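Putative polysaccharide binding proteins (DUF1812) (Bacteroides thetaiotaomicron VPI-5482, PDB 3GF8) is a lipoprotein of the FimB/Mfa2 family that probably takes part in assembling fimbriae at the outer membrane and may bind polysaccharide. Local coordinates at residues A[155-160]-A[270-275]; A[169-174]-A[228-233]. All blocks are in the same frame, centred on the assembly; numbering follows the deposited sequence.

Interactions 1 and 2 illustrate how two sheets of one beta-rich region are knitted by strand pairing and then packed together. Interaction 1 is the more buried: strands 139-158 and 266-273 run parallel, and phenylalanines fill the side turned to the neighbouring sheet. Interaction 2 lies at the surface, where strands 170-176 and 224-229 pair antiparallel and the side chains are mostly polar or charged, with water between several of them. Strands 139-158 and 170-176 follow one another in the chain, and the centres of the two contacts lie about 16 Å apart. They meet directly where Phe-156 CE1 packs 3.6 Å from Tyr-172 CE2.

Interaction 1 (A[155-160]-A[270-275]); sequences GFQSYT and IFFLSE
The rings of Phe-156 and Phe-271 run next to each other in the same direction, their planes only 6° apart but displaced until little of one ring lies over the other. Phe-156 CE2 comes to 3.5 Å from Phe-271 CD1. At the edge of the Phe-156 ring sits Leu-273 CD1, and the carbonyl oxygen of Gly-155 lies in plane at the edge of the Phe-271 ring. This is a parallel pairing of strands 139-158 and 266-273 in a beta domain consistent with the transthyretin-like fold of the fimbrillin superfamily, and it shows how in-register partners sort their side chains by face. The Phe-156 and Phe-271 face meets strand 224-229, with Leu-225 touching both rings and Phe-237 edge-to-face with Phe-271. An alanine in place of Phe-156 would probably deprive the Phe-271 ring of its flanking neighbour and open a gap beside Leu-225 and Leu-227.

The other face carries Gln-157 and Phe-272, again neighbours along the sheet. The extended glutamine chain, its CG beside the backbone N (chi1 -50°), brings OE1 within 3.2 Å of Phe-272 CE2, with the amide and ring planes 75° apart. Farther along, Phe-272 CB touches the edge of the Tyr-159 ring, while on the same face Ile-270 CD1 packs against Gly-155 CA at 4.0 Å.

Between the two faces, four backbone hydrogen bonds alternate along the ladder: Phe-271 N to Gly-155 O, Gln-157 N to Phe-271 O, Leu-273 N to Gln-157 O and Tyr-159 N to Leu-273 O. Where the strands end, a water continues the link, donating to Leu-273 O at 3.0 Å, accepting from Thr-160 N and hydrogen-bonded to Ser-158 OG.

Interaction 2 (A[169-174]-A[228-233]); sequences DYDYEI and TEKASG
Tyr-170 and Glu-229, neighbours on one face of the sheet as a non-hydrogen-bonded antiparallel pair, cross obliquely, with the tyrosine ring and the carboxylate plane 19° apart. Tyr-170 CD1 approaches Glu-229 CA to 3.5 Å, and CE1 lies against the glutamate CB and CG. Because Glu-229 CG stands opposite the backbone N (chi1 -168°) and the chain beyond is extended, the carboxylate comes near the phenol end, where a water lying in the ring plane hydrogen-bonds Tyr-170 OH at 2.8 Å; its approach to Glu-229 OE2 is suspiciously short and so doubtful in detail. The other carboxylate oxygen, OE1, accepts a hydrogen bond from Ser-232 OG in the following turn, though its very short length is doubtful. Asp-169 CB sits over one face of the tyrosine ring, displaced toward the rim, and Trp-277 meets the ring edge-to-face.

Lys-230 runs differently: its straight chain passes alongside the Asp-169 carbonyl, CB lying 3.1 Å from Asp-169 O, and then crosses Asp-171 at about a right angle. The ammonium does not touch the carboxylate; Lys-230 NZ stays 5.1 Å from Asp-171 OD1, so any attraction is probably long-range. A water spans Thr-228 and Glu-173, hydrogen-bonded to Glu-173 OE2 and Thr-228 OG1; Glu-173 OE1 is held by Ser-194 OG.

The backbone supplies the direct hydrogen bonds between the segments. Asp-171 and Thr-228 exchange two, and Lys-230 N gives a third to Asp-169 O. Just beyond, Gly-233 N returns to Glu-229 O at 2.7 Å, closing the turn that leads into strand 235-240, an arrangement typical of a beta hairpin whose first strand is paired on its other side with strand 170-176 in a mixed sheet.

Interaction 1 (A[155-160]-A[270-275])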
loop_
_atom_site.group_PDB
_atom_site.type_symbol
_atom_site.label_atom_id
_atom_site.label_comp_id
_atom_site.label_asym_id
_atom_site.label_seq_id
_atom_site.Cartn_x
_atom_site.Cartn_y
_atom_site.Cartn_z
ATOM N N GLY A 155 -11.135 -14.516 -5.184
ATOM C CA GLY A 155 -12.151 -15.487 -5.546
ATOM C C GLY A 155 -11.715 -16.877 -5.111
ATOM O O GLY A 155 -10.524 -17.215 -5.104
ATOM N N PHE A 156 -12.674 -17.700 -4.721
ATOM C CA PHE A 156 -12.365 -19.034 -4.287
ATOM C C PHE A 156 -13.313 -19.966 -5.007
ATOM O O PHE A 156 -14.511 -19.844 -4.842
ATOM C CB PHE A 156 -12.526 -19.148 -2.757
ATOM C CG PHE A 156 -11.701 -18.157 -1.999
ATOM C CD1 PHE A 156 -12.180 -16.898 -1.756
ATOM C CD2 PHE A 156 -10.434 -18.488 -1.555
ATOM C CE1 PHE A 156 -11.400 -15.972 -1.096
ATOM C CE2 PHE A 156 -9.650 -17.567 -0.897
ATOM C CZ PHE A 156 -10.125 -16.320 -0.663
ATOM N N GLN A 157 -12.765 -20.899 -5.790
ATOM C CA GLN A 157 -13.546 -21.907 -6.509
ATOM C C GLN A 157 -12.959 -23.303 -6.427
ATOM O O GLN A 157 -11.752 -23.527 -6.220
ATOM C CB GLN A 157 -13.600 -21.590 -7.995
ATOM C CG GLN A 157 -13.994 -20.199 -8.365
ATOM C CD GLN A 157 -13.692 -19.896 -9.841
ATOM O OE1 GLN A 157 -13.331 -20.792 -10.613
ATOM N NE2 GLN A 157 -13.845 -18.624 -10.232
ATOM N N SER A 158 -13.832 -24.253 -6.659
ATOM C CA SER A 158 -13.453 -25.631 -6.825
ATOM C C SER A 158 -12.574 -25.774 -8.069
ATOM O O SER A 158 -12.939 -25.299 -9.154
ATOM C CB SER A 158 -14.721 -26.473 -7.003
ATOM O OG SER A 158 -14.371 -27.811 -7.289
ATOM N N TYR A 159 -11.439 -26.444 -7.912
ATOM C CA TYR A 159 -10.547 -26.704 -9.015
ATOM C C TYR A 159 -11.192 -27.599 -10.066
ATOM O O TYR A 159 -11.054 -27.343 -11.252
ATOM C CB TYR A 159 -9.261 -27.375 -8.537
ATOM C CG TYR A 159 -8.390 -27.832 -9.681
ATOM C CD1 TYR A 159 -7.731 -26.913 -10.463
ATOM C CD2 TYR A 159 -8.301 -29.180 -10.028
ATOM C CE1 TYR A 159 -6.957 -27.299 -11.508
ATOM C CE2 TYR A 159 -7.537 -29.588 -11.094
ATOM C CZ TYR A 159 -6.865 -28.637 -11.826
ATOM O OH TYR A 159 -6.098 -28.987 -12.890
ATOM N N THR A 160 -11.860 -28.663 -9.646
ATOM C CA THR A 160 -12.514 -29.553 -10.607
ATOM C C THR A 160 -13.969 -29.172 -10.850
ATOM O O THR A 160 -14.603 -29.735 -11.713
ATOM C CB THR A 160 -12.528 -30.983 -10.107
ATOM O OG1 THR A 160 -13.237 -30.998 -8.871
ATOM C CG2 THR A 160 -11.101 -31.528 -9.931
ATOM N N ILE A 270 -7.698 -15.493 -8.086
ATOM C CA ILE A 270 -8.568 -16.642 -7.912
ATOM C C ILE A 270 -7.774 -17.838 -7.354
ATOM O O ILE A 270 -6.764 -18.235 -7.931
ATOM C CB ILE A 270 -9.214 -17.115 -9.210
ATOM C CG1 ILE A 270 -9.784 -15.954 -10.029
ATOM C CG2 ILE A 270 -10.352 -18.033 -8.876
ATOM C CD1 ILE A 270 -10.783 -15.139 -9.288
ATOM N N PHE A 271 -8.250 -18.412 -6.248
ATOM C CA PHE A 271 -7.829 -19.729 -5.797
ATOM C C PHE A 271 -8.748 -20.833 -6.311
ATOM O O PHE A 271 -9.995 -20.775 -6.161
ATOM C CB PHE A 271 -7.800 -19.782 -4.273
ATOM C CG PHE A 271 -6.880 -18.775 -3.667
ATOM C CD1 PHE A 271 -7.288 -17.474 -3.503
ATOM C CD2 PHE A 271 -5.612 -19.131 -3.272
ATOM C CE1 PHE A 271 -6.457 -16.546 -2.966
ATOM C CE2 PHE A 271 -4.774 -18.202 -2.725
ATOM C CZ PHE A 271 -5.196 -16.910 -2.576
ATOM N N PHE A 272 -8.113 -21.835 -6.916
ATOM C CA PHE A 272 -8.763 -23.048 -7.367
ATOM C C PHE A 272 -8.397 -24.139 -6.383
ATOM O O PHE A 272 -7.235 -24.567 -6.320
ATOM C CB PHE A 272 -8.318 -23.410 -8.780
ATOM C CG PHE A 272 -8.755 -22.414 -9.782
ATOM C CD1 PHE A 272 -8.057 -21.230 -9.939
ATOM C CD2 PHE A 272 -9.912 -22.611 -10.504
ATOM C CE1 PHE A 272 -8.492 -20.281 -10.839
ATOM C CE2 PHE A 272 -10.360 -21.660 -11.399
ATOM C CZ PHE A 272 -9.655 -20.503 -11.571
ATOM N N LEU A 273 -9.377 -24.565 -5.596
ATOM C CA LEU A 273 -9.106 -25.420 -4.439
ATOM C C LEU A 273 -9.580 -26.842 -4.636
ATOM O O LEU A 273 -10.530 -27.119 -5.388
ATOM C CB LEU A 273 -9.805 -24.871 -3.221
ATOM C CG LEU A 273 -9.466 -23.433 -2.912
ATOM C CD1 LEU A 273 -10.563 -22.858 -2.104
ATOM C CD2 LEU A 273 -8.159 -23.442 -2.161
ATOM N N SER A 274 -8.894 -27.737 -3.944
ATOM C CA SER A 274 -9.343 -29.098 -3.816
ATOM C C SER A 274 -10.507 -29.121 -2.813
ATOM O O SER A 274 -10.751 -28.155 -2.071
ATOM C CB SER A 274 -8.206 -29.997 -3.325
ATOM O OG SER A 274 -7.929 -29.802 -1.944
ATOM N N GLU A 275 -11.179 -30.251 -2.782
ATOM C CA GLU A 275 -12.134 -30.559 -1.710
ATOM C C GLU A 275 -11.560 -30.453 -0.316
ATOM O O GLU A 275 -12.293 -30.265 0.627
ATOM C CB GLU A 275 -12.676 -31.976 -1.877
ATOM C CG GLU A 275 -13.480 -32.157 -3.126
ATOM C CD GLU A 275 -14.421 -33.354 -3.051
ATOM O OE1 GLU A 275 -14.256 -34.203 -2.130
ATOM O OE2 GLU A 275 -15.329 -33.418 -3.918
HETATM O O HOH W 1 -11.949 -29.486 -6.528
#

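Interaction 2 (A[169-174]-A[228-233])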
loop_
_atom_site.group_PDB
_atom_site.type_symbol
_atom_site.label_atom_id
_atom_site.label_comp_id
_atom_site.label_asym_id
_atom_site.label_seq_id
_atom_site.Cartn_x
_atom_site.Cartn_y
_atom_site.Cartn_z
ATOM N N ASP A 169 -20.118 -18.924 3.337
ATOM C CA ASP A 169 -19.921 -19.805 4.504
ATOM C C ASP A 169 -18.751 -19.376 5.432
ATOM O O ASP A 169 -18.678 -19.792 6.594
ATOM C CB ASP A 169 -19.781 -21.259 4.038
ATOM C CG ASP A 169 -21.057 -21.791 3.339
ATOM O OD1 ASP A 169 -22.149 -21.211 3.501
ATOM O OD2 ASP A 169 -20.961 -22.800 2.612
ATOM N N TYR A 170 -17.876 -18.492 4.936
ATOM C CA TYR A 170 -16.605 -18.193 5.615
ATOM C C TYR A 170 -16.366 -16.726 5.933
ATOM O O TYR A 170 -16.905 -15.857 5.275
ATOM C CB TYR A 170 -15.484 -18.687 4.716
ATOM C CG TYR A 170 -15.756 -20.083 4.316
ATOM C CD1 TYR A 170 -15.419 -21.126 5.165
ATOM C CD2 TYR A 170 -16.422 -20.374 3.125
ATOM C CE1 TYR A 170 -15.702 -22.422 4.834
ATOM C CE2 TYR A 170 -16.688 -21.662 2.779
ATOM C CZ TYR A 170 -16.333 -22.690 3.655
ATOM O OH TYR A 170 -16.599 -23.997 3.349
ATOM N N ASP A 171 -15.539 -16.481 6.933
ATOM C CA ASP A 171 -14.892 -15.196 7.117
ATOM C C ASP A 171 -13.470 -15.168 6.523
ATOM O O ASP A 171 -12.788 -16.210 6.438
ATOM C CB ASP A 171 -14.773 -14.879 8.591
ATOM C CG ASP A 171 -16.110 -14.678 9.253
ATOM O OD1 ASP A 171 -17.099 -14.298 8.547
ATOM O OD2 ASP A 171 -16.146 -14.921 10.488
ATOM N N TYR A 172 -13.031 -13.957 6.185
ATOM C CA TYR A 172 -11.818 -13.708 5.420
ATOM C C TYR A 172 -11.004 -12.657 6.106
ATOM O O TYR A 172 -11.535 -11.581 6.436
ATOM C CB TYR A 172 -12.175 -13.184 4.052
ATOM C CG TYR A 172 -13.154 -14.047 3.334
ATOM C CD1 TYR A 172 -14.525 -13.939 3.586
ATOM C CD2 TYR A 172 -12.715 -15.012 2.436
ATOM C CE1 TYR A 172 -15.438 -14.769 2.927
ATOM C CE2 TYR A 172 -13.594 -15.784 1.753
ATOM C CZ TYR A 172 -14.968 -15.685 2.033
ATOM O OH TYR A 172 -15.848 -16.500 1.363
ATOM N N GLU A 173 -9.719 -12.968 6.290
ATOM C CA GLU A 173 -8.773 -12.065 6.880
ATOM C C GLU A 173 -7.417 -12.050 6.173
ATOM O O GLU A 173 -6.909 -13.093 5.746
ATOM C CB GLU A 173 -8.472 -12.488 8.326
ATOM C CG GLU A 173 -9.647 -12.698 9.238
ATOM C CD GLU A 173 -9.165 -13.262 10.563
ATOM O OE1 GLU A 173 -8.676 -12.479 11.421
ATOM O OE2 GLU A 173 -9.233 -14.499 10.717
ATOM N N ILE A 174 -6.834 -10.861 6.104
ATOM C CA ILE A 174 -5.425 -10.675 5.816
ATOM C C ILE A 174 -4.864 -10.207 7.167
ATOM O O ILE A 174 -5.419 -9.273 7.765
ATOM C CB ILE A 174 -5.208 -9.634 4.693
ATOM C CG1 ILE A 174 -5.746 -10.200 3.357
ATOM C CG2 ILE A 174 -3.741 -9.259 4.586
ATOM C CD1 ILE A 174 -5.554 -9.324 2.133
ATOM N N THR A 228 -12.032 -18.718 7.704
ATOM C CA THR A 228 -12.572 -19.379 8.873
ATOM C C THR A 228 -14.026 -19.702 8.624
ATOM O O THR A 228 -14.788 -18.880 8.129
ATOM C CB THR A 228 -12.432 -18.510 10.135
ATOM O OG1 THR A 228 -11.056 -18.155 10.310
ATOM C CG2 THR A 228 -12.917 -19.279 11.397
ATOM N N GLU A 229 -14.403 -20.933 8.919
ATOM C CA GLU A 229 -15.761 -21.358 8.658
ATOM C C GLU A 229 -16.710 -20.724 9.670
ATOM O O GLU A 229 -16.488 -20.816 10.883
ATOM C CB GLU A 229 -15.847 -22.864 8.751
ATOM C CG GLU A 229 -17.124 -23.403 8.225
ATOM C CD GLU A 229 -17.181 -24.886 8.381
ATOM O OE1 GLU A 229 -17.030 -25.360 9.524
ATOM O OE2 GLU A 229 -17.363 -25.569 7.360
ATOM N N LYS A 230 -17.742 -20.056 9.168
ATOM C CA LYS A 230 -18.675 -19.384 10.066
ATOM C C LYS A 230 -19.271 -20.442 11.020
ATOM O O LYS A 230 -19.200 -20.298 12.250
ATOM C CB LYS A 230 -19.782 -18.668 9.287
ATOM C CG LYS A 230 -19.387 -17.382 8.589
ATOM C CD LYS A 230 -20.463 -17.014 7.562
ATOM C CE LYS A 230 -20.182 -15.697 6.852
ATOM N NZ LYS A 230 -21.115 -15.452 5.688
ATOM N N ALA A 231 -19.807 -21.520 10.442
ATOM C CA ALA A 231 -20.457 -22.576 11.238
ATOM C C ALA A 231 -19.574 -23.064 12.407
ATOM O O ALA A 231 -19.901 -22.835 13.575
ATOM C CB ALA A 231 -20.891 -23.745 10.346
ATOM N N SER A 232 -18.445 -23.691 12.101
ATOM C CA SER A 232 -17.629 -24.306 13.143
ATOM C C SER A 232 -16.743 -23.323 13.847
ATOM O O SER A 232 -16.318 -23.578 14.957
ATOM C CB SER A 232 -16.711 -25.350 12.538
ATOM O OG SER A 232 -15.851 -24.730 11.595
ATOM N N GLY A 233 -16.396 -22.231 13.169
ATOM C CA GLY A 233 -15.296 -21.388 13.621
ATOM C C GLY A 233 -13.925 -22.021 13.389
ATOM O O GLY A 233 -12.932 -21.538 13.922
HETATM O O HOH W 2 -15.920 -25.711 5.408
HETATM O O HOH W 3 -10.581 -15.924 8.800
#